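Local coordinates for protein transcriptional regulator (LacI family) (Clostridium acetobutylicum ATCC 824, PDB 3G85) that probably regulates transcription by binding DNA at cis-regulatory sites, as other LacI-family repressors and activators do, at residues I26-L38 with D242-S254. Numbering follows the deposited sequence.
Sequences IISRFLRGLQSKL and DIPIEEMAGTCIS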
loop_
_atom_site.group_PDB
_atom_site.type_symbol
_atom_site.label_atom_id
_atom_site.label_comp_id
_atom_site.label_asym_id
_atom_site.label_seq_id
_atom_site.Cartn_x
_atom_site.Cartn_y
_atom_site.Cartn_z
ATOM N N ILE A 26 -1.169 9.185 1.785
ATOM C CA ILE A 26 -2.066 8.086 1.472
ATOM C C ILE A 26 -3.472 8.335 2.056
ATOM O O ILE A 26 -4.483 7.797 1.576
ATOM C CB ILE A 26 -1.495 6.718 1.930
ATOM C CG1 ILE A 26 -0.164 6.442 1.232
ATOM C CG2 ILE A 26 -2.477 5.595 1.550
ATOM C CD1 ILE A 26 0.658 5.237 1.812
ATOM N N ILE A 27 -3.538 9.200 3.066
ATOM C CA ILE A 27 -4.779 9.385 3.800
ATOM C C ILE A 27 -5.883 9.935 2.876
ATOM O O ILE A 27 -7.044 9.624 3.053
ATOM C CB ILE A 27 -4.543 10.205 5.096
ATOM C CG1 ILE A 27 -5.551 9.810 6.210
ATOM C CG2 ILE A 27 -4.488 11.674 4.814
ATOM C CD1 ILE A 27 -6.871 10.503 6.127
ATOM N N SER A 28 -5.495 10.644 1.820
ATOM C CA SER A 28 -6.482 11.187 0.903
ATOM C C SER A 28 -7.361 10.117 0.228
ATOM O O SER A 28 -8.546 10.337 -0.005
ATOM C CB SER A 28 -5.798 12.073 -0.150
ATOM O OG SER A 28 -4.951 11.298 -0.975
ATOM N N ARG A 29 -6.771 8.971 -0.096
ATOM C CA ARG A 29 -7.516 7.887 -0.745
ATOM C C ARG A 29 -8.490 7.233 0.204
ATOM O O ARG A 29 -9.584 6.799 -0.188
ATOM C CB ARG A 29 -6.528 6.833 -1.262
ATOM C CG ARG A 29 -5.530 7.438 -2.307
ATOM C CD ARG A 29 -4.730 6.316 -2.941
ATOM N NE ARG A 29 -5.566 5.523 -3.840
ATOM C CZ ARG A 29 -5.105 4.508 -4.571
ATOM N NH1 ARG A 29 -3.832 4.143 -4.441
ATOM N NH2 ARG A 29 -5.919 3.838 -5.372
ATOM N N PHE A 30 -8.063 7.106 1.444
ATOM C CA PHE A 30 -8.946 6.567 2.470
ATOM C C PHE A 30 -10.147 7.486 2.677
ATOM O O PHE A 30 -11.301 7.040 2.701
ATOM C CB PHE A 30 -8.181 6.467 3.768
ATOM C CG PHE A 30 -7.477 5.182 3.943
ATOM C CD1 PHE A 30 -8.090 4.148 4.642
ATOM C CD2 PHE A 30 -6.192 5.011 3.426
ATOM C CE1 PHE A 30 -7.418 2.912 4.856
ATOM C CE2 PHE A 30 -5.496 3.777 3.630
ATOM C CZ PHE A 30 -6.138 2.724 4.338
ATOM N N LEU A 31 -9.863 8.766 2.855
ATOM C CA LEU A 31 -10.924 9.764 3.000
ATOM C C LEU A 31 -11.825 9.767 1.759
ATOM O O LEU A 31 -13.045 9.746 1.878
ATOM C CB LEU A 31 -10.310 11.145 3.272
ATOM C CG LEU A 31 -11.308 12.268 3.582
ATOM C CD1 LEU A 31 -12.128 11.846 4.798
ATOM C CD2 LEU A 31 -10.606 13.603 3.818
ATOM N N ARG A 32 -11.229 9.776 0.567
ATOM C CA ARG A 32 -12.035 9.767 -0.655
ATOM C C ARG A 32 -12.927 8.550 -0.683
ATOM O O ARG A 32 -14.118 8.670 -0.965
ATOM C CB ARG A 32 -11.183 9.796 -1.920
ATOM C CG ARG A 32 -12.021 10.044 -3.152
ATOM C CD ARG A 32 -11.253 9.909 -4.461
ATOM N NE ARG A 32 -9.962 10.597 -4.459
ATOM C CZ ARG A 32 -9.758 11.880 -4.739
ATOM N NH1 ARG A 32 -10.787 12.697 -5.027
ATOM N NH2 ARG A 32 -8.504 12.354 -4.706
ATOM N N GLY A 33 -12.365 7.373 -0.381
ATOM C CA GLY A 33 -13.148 6.138 -0.400
ATOM C C GLY A 33 -14.262 6.151 0.636
ATOM O O GLY A 33 -15.390 5.690 0.353
ATOM N N LEU A 34 -13.952 6.663 1.829
ATOM C CA LEU A 34 -14.948 6.747 2.914
ATOM C C LEU A 34 -16.063 7.763 2.606
ATOM O O LEU A 34 -17.232 7.421 2.755
ATOM C CB LEU A 34 -14.315 7.056 4.270
ATOM C CG LEU A 34 -13.350 5.991 4.836
ATOM C CD1 LEU A 34 -12.619 6.630 6.015
ATOM C CD2 LEU A 34 -14.019 4.649 5.208
ATOM N N GLN A 35 -15.698 8.984 2.209
ATOM C CA GLN A 35 -16.684 10.006 1.791
ATOM C C GLN A 35 -17.639 9.396 0.744
ATOM O O GLN A 35 -18.865 9.554 0.813
ATOM C CB GLN A 35 -15.996 11.297 1.267
ATOM C CG GLN A 35 -15.273 12.180 2.369
ATOM C CD GLN A 35 -14.380 13.332 1.802
ATOM O OE1 GLN A 35 -14.190 14.380 2.452
ATOM N NE2 GLN A 35 -13.846 13.141 0.595
ATOM N N SER A 36 -17.071 8.656 -0.203
ATOM C CA SER A 36 -17.822 8.144 -1.335
ATOM C C SER A 36 -18.806 7.043 -0.965
ATOM O O SER A 36 -19.942 7.005 -1.462
ATOM C CB SER A 36 -16.853 7.673 -2.414
ATOM O OG SER A 36 -17.492 6.769 -3.253
ATOM N N LYS A 37 -18.348 6.139 -0.104
ATOM C CA LYS A 37 -19.155 5.056 0.438
ATOM C C LYS A 37 -20.316 5.598 1.294
ATOM O O LYS A 37 -21.459 5.152 1.152
ATOM C CB LYS A 37 -18.282 4.146 1.301
ATOM C CG LYS A 37 -19.023 2.985 1.931
ATOM C CD LYS A 37 -19.578 2.088 0.902
ATOM C CE LYS A 37 -20.218 0.900 1.574
ATOM N NZ LYS A 37 -20.796 0.033 0.527
ATOM N N LEU A 38 -20.026 6.543 2.180
ATOM C CA LEU A 38 -21.080 7.105 3.032
ATOM C C LEU A 38 -22.150 7.885 2.270
ATOM O O LEU A 38 -23.351 7.795 2.606
ATOM C CB LEU A 38 -20.482 7.960 4.139
ATOM C CG LEU A 38 -19.822 7.022 5.147
ATOM C CD1 LEU A 38 -19.129 7.839 6.189
ATOM C CD2 LEU A 38 -20.841 6.020 5.748
ATOM N N ASP A 242 -1.727 -1.071 -8.609
ATOM C CA ASP A 242 -2.353 -0.143 -7.667
ATOM C C ASP A 242 -2.907 -0.869 -6.478
ATOM O O ASP A 242 -3.493 -1.957 -6.607
ATOM C CB ASP A 242 -3.479 0.651 -8.359
ATOM C CG ASP A 242 -3.999 1.795 -7.513
ATOM O OD1 ASP A 242 -3.181 2.560 -6.952
ATOM O OD2 ASP A 242 -5.248 1.948 -7.413
ATOM N N ILE A 243 -2.714 -0.280 -5.308
ATOM C CA ILE A 243 -3.439 -0.738 -4.126
ATOM C C ILE A 243 -4.777 0.029 -4.179
ATOM O O ILE A 243 -4.765 1.219 -4.034
ATOM C CB ILE A 243 -2.737 -0.361 -2.845
ATOM C CG1 ILE A 243 -1.309 -0.895 -2.817
ATOM C CG2 ILE A 243 -3.492 -0.958 -1.646
ATOM C CD1 ILE A 243 -0.567 -0.557 -1.505
ATOM N N PRO A 244 -5.910 -0.671 -4.362
ATOM C CA PRO A 244 -7.235 -0.036 -4.575
ATOM C C PRO A 244 -7.848 0.482 -3.266
ATOM O O PRO A 244 -8.892 -0.004 -2.784
ATOM C CB PRO A 244 -8.050 -1.143 -5.257
ATOM C CG PRO A 244 -7.436 -2.470 -4.651
ATOM C CD PRO A 244 -5.961 -2.153 -4.374
ATOM N N ILE A 245 -7.197 1.499 -2.703
ATOM C CA ILE A 245 -7.485 1.938 -1.361
ATOM C C ILE A 245 -8.895 2.489 -1.247
ATOM O O ILE A 245 -9.571 2.224 -0.241
ATOM C CB ILE A 245 -6.457 2.957 -0.865
ATOM C CG1 ILE A 245 -5.107 2.232 -0.621
ATOM C CG2 ILE A 245 -6.936 3.633 0.434
ATOM C CD1 ILE A 245 -3.871 3.185 -0.717
ATOM N N GLU A 246 -9.343 3.255 -2.250
ATOM C CA GLU A 246 -10.709 3.809 -2.174
ATOM C C GLU A 246 -11.769 2.709 -2.006
ATOM O O GLU A 246 -12.577 2.796 -1.071
ATOM C CB GLU A 246 -11.052 4.755 -3.341
ATOM C CG GLU A 246 -10.102 5.964 -3.412
ATOM C CD GLU A 246 -8.830 5.699 -4.186
ATOM O OE1 GLU A 246 -8.542 4.544 -4.555
ATOM O OE2 GLU A 246 -8.096 6.672 -4.402
ATOM N N GLU A 247 -11.739 1.696 -2.877
ATOM C CA GLU A 247 -12.701 0.598 -2.827
ATOM C C GLU A 247 -12.553 -0.219 -1.556
ATOM O O GLU A 247 -13.560 -0.640 -0.959
ATOM C CB GLU A 247 -12.532 -0.315 -4.036
ATOM C CG GLU A 247 -12.969 0.310 -5.331
ATOM C CD GLU A 247 -14.444 0.726 -5.351
ATOM O OE1 GLU A 247 -15.285 0.145 -4.621
ATOM O OE2 GLU A 247 -14.763 1.664 -6.108
HETATM N N MSE A 248 -11.303 -0.440 -1.136
HETATM C CA MSE A 248 -11.059 -1.164 0.135
HETATM C C MSE A 248 -11.641 -0.453 1.354
HETATM O O MSE A 248 -12.242 -1.093 2.233
HETATM C CB MSE A 248 -9.557 -1.406 0.330
HETATM C CG MSE A 248 -9.018 -2.389 -0.715
HETATM SE SE MSE A 248 -7.039 -2.440 -0.688
HETATM C CE MSE A 248 -6.743 -3.452 0.991
ATOM N N ALA A 249 -11.441 0.858 1.415
ATOM C CA ALA A 249 -11.977 1.661 2.508
ATOM C C ALA A 249 -13.521 1.599 2.547
ATOM O O ALA A 249 -14.109 1.446 3.624
ATOM C CB ALA A 249 -11.482 3.112 2.408
ATOM N N GLY A 250 -14.154 1.671 1.379
ATOM C CA GLY A 250 -15.607 1.528 1.282
ATOM C C GLY A 250 -16.022 0.159 1.794
ATOM O O GLY A 250 -17.014 0.031 2.538
ATOM N N THR A 251 -15.283 -0.877 1.410
ATOM C CA THR A 251 -15.628 -2.248 1.847
ATOM C C THR A 251 -15.502 -2.441 3.370
ATOM O O THR A 251 -16.264 -3.208 3.989
ATOM C CB THR A 251 -14.801 -3.306 1.091
ATOM O OG1 THR A 251 -15.106 -3.224 -0.296
ATOM C CG2 THR A 251 -15.145 -4.714 1.564
ATOM N N CYS A 252 -14.538 -1.750 3.988
ATOM C CA CYS A 252 -14.439 -1.711 5.448
ATOM C C CYS A 252 -15.769 -1.295 6.093
ATOM O O CYS A 252 -16.225 -1.943 7.032
ATOM C CB CYS A 252 -13.290 -0.773 5.901
ATOM S SG CYS A 252 -11.645 -1.443 5.575
ATOM N N ILE A 253 -16.389 -0.224 5.601
ATOM C CA ILE A 253 -17.697 0.208 6.117
ATOM C C ILE A 253 -18.775 -0.885 5.951
ATOM O O ILE A 253 -19.570 -1.105 6.863
ATOM C CB ILE A 253 -18.165 1.501 5.416
ATOM C CG1 ILE A 253 -17.162 2.636 5.712
ATOM C CG2 ILE A 253 -19.653 1.836 5.746
ATOM C CD1 ILE A 253 -17.576 3.986 5.153
ATOM N N SER A 254 -18.789 -1.551 4.794
ATOM C CA SER A 254 -19.738 -2.646 4.534
ATOM C C SER A 254 -19.612 -3.726 5.573
ATOM O O SER A 254 -20.643 -4.214 6.077
ATOM C CB SER A 254 -19.490 -3.302 3.169
ATOM O OG SER A 254 -19.746 -2.405 2.114
HETATM O O HOH W 1 -15.594 3.547 -1.793
#
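Gly33 CA packs against the Glu246 carbonyl, 3.8 Å from Glu246 CA and in C-H...O contact with Glu246 O, where helix 27-38 settles almost onto helix 245-254. The axes pass 7.3 Å apart at -50°. On the buried side Ile245 lays CG2 over one face of the Phe30 ring, 3.7 Å from its centroid, a CH-pi contact, while Trp18 meets the same ring edge-to-face. Ile253 CD1 fits among Leu34, Leu38 and the Lys37 methylenes. Both helices flank the parallel sheet of one lobe in this two-lobed periplasmic-binding-protein-like fold; residues 243-244 lead in from strand 239-242 of the other lobe's sheet. At that entry Arg29, bent at chi3 (71°), anchors a salt-bridge network with Asp242 and Glu246: two hydrogen bonds grip Glu246 side-on, NE to OE2 (2.8 Å) and NH2 to OE1, and NH1 bonds to OD1 of the nearly coplanar Asp242 carboxylate at 3.0 Å. The margin is looser: Arg32 NE stays 4.3 Å from the opposite charge of Glu246 OE2, too far for a salt bridge, while its NH2 forms one with Asp227 OD2; a water bridges Gly33 O and Glu246 O; and the Lys37 chain, bent at chi2 (62°), passes along Gly250, NZ hydrogen-bonding Ser254 OG at 3.1 Å.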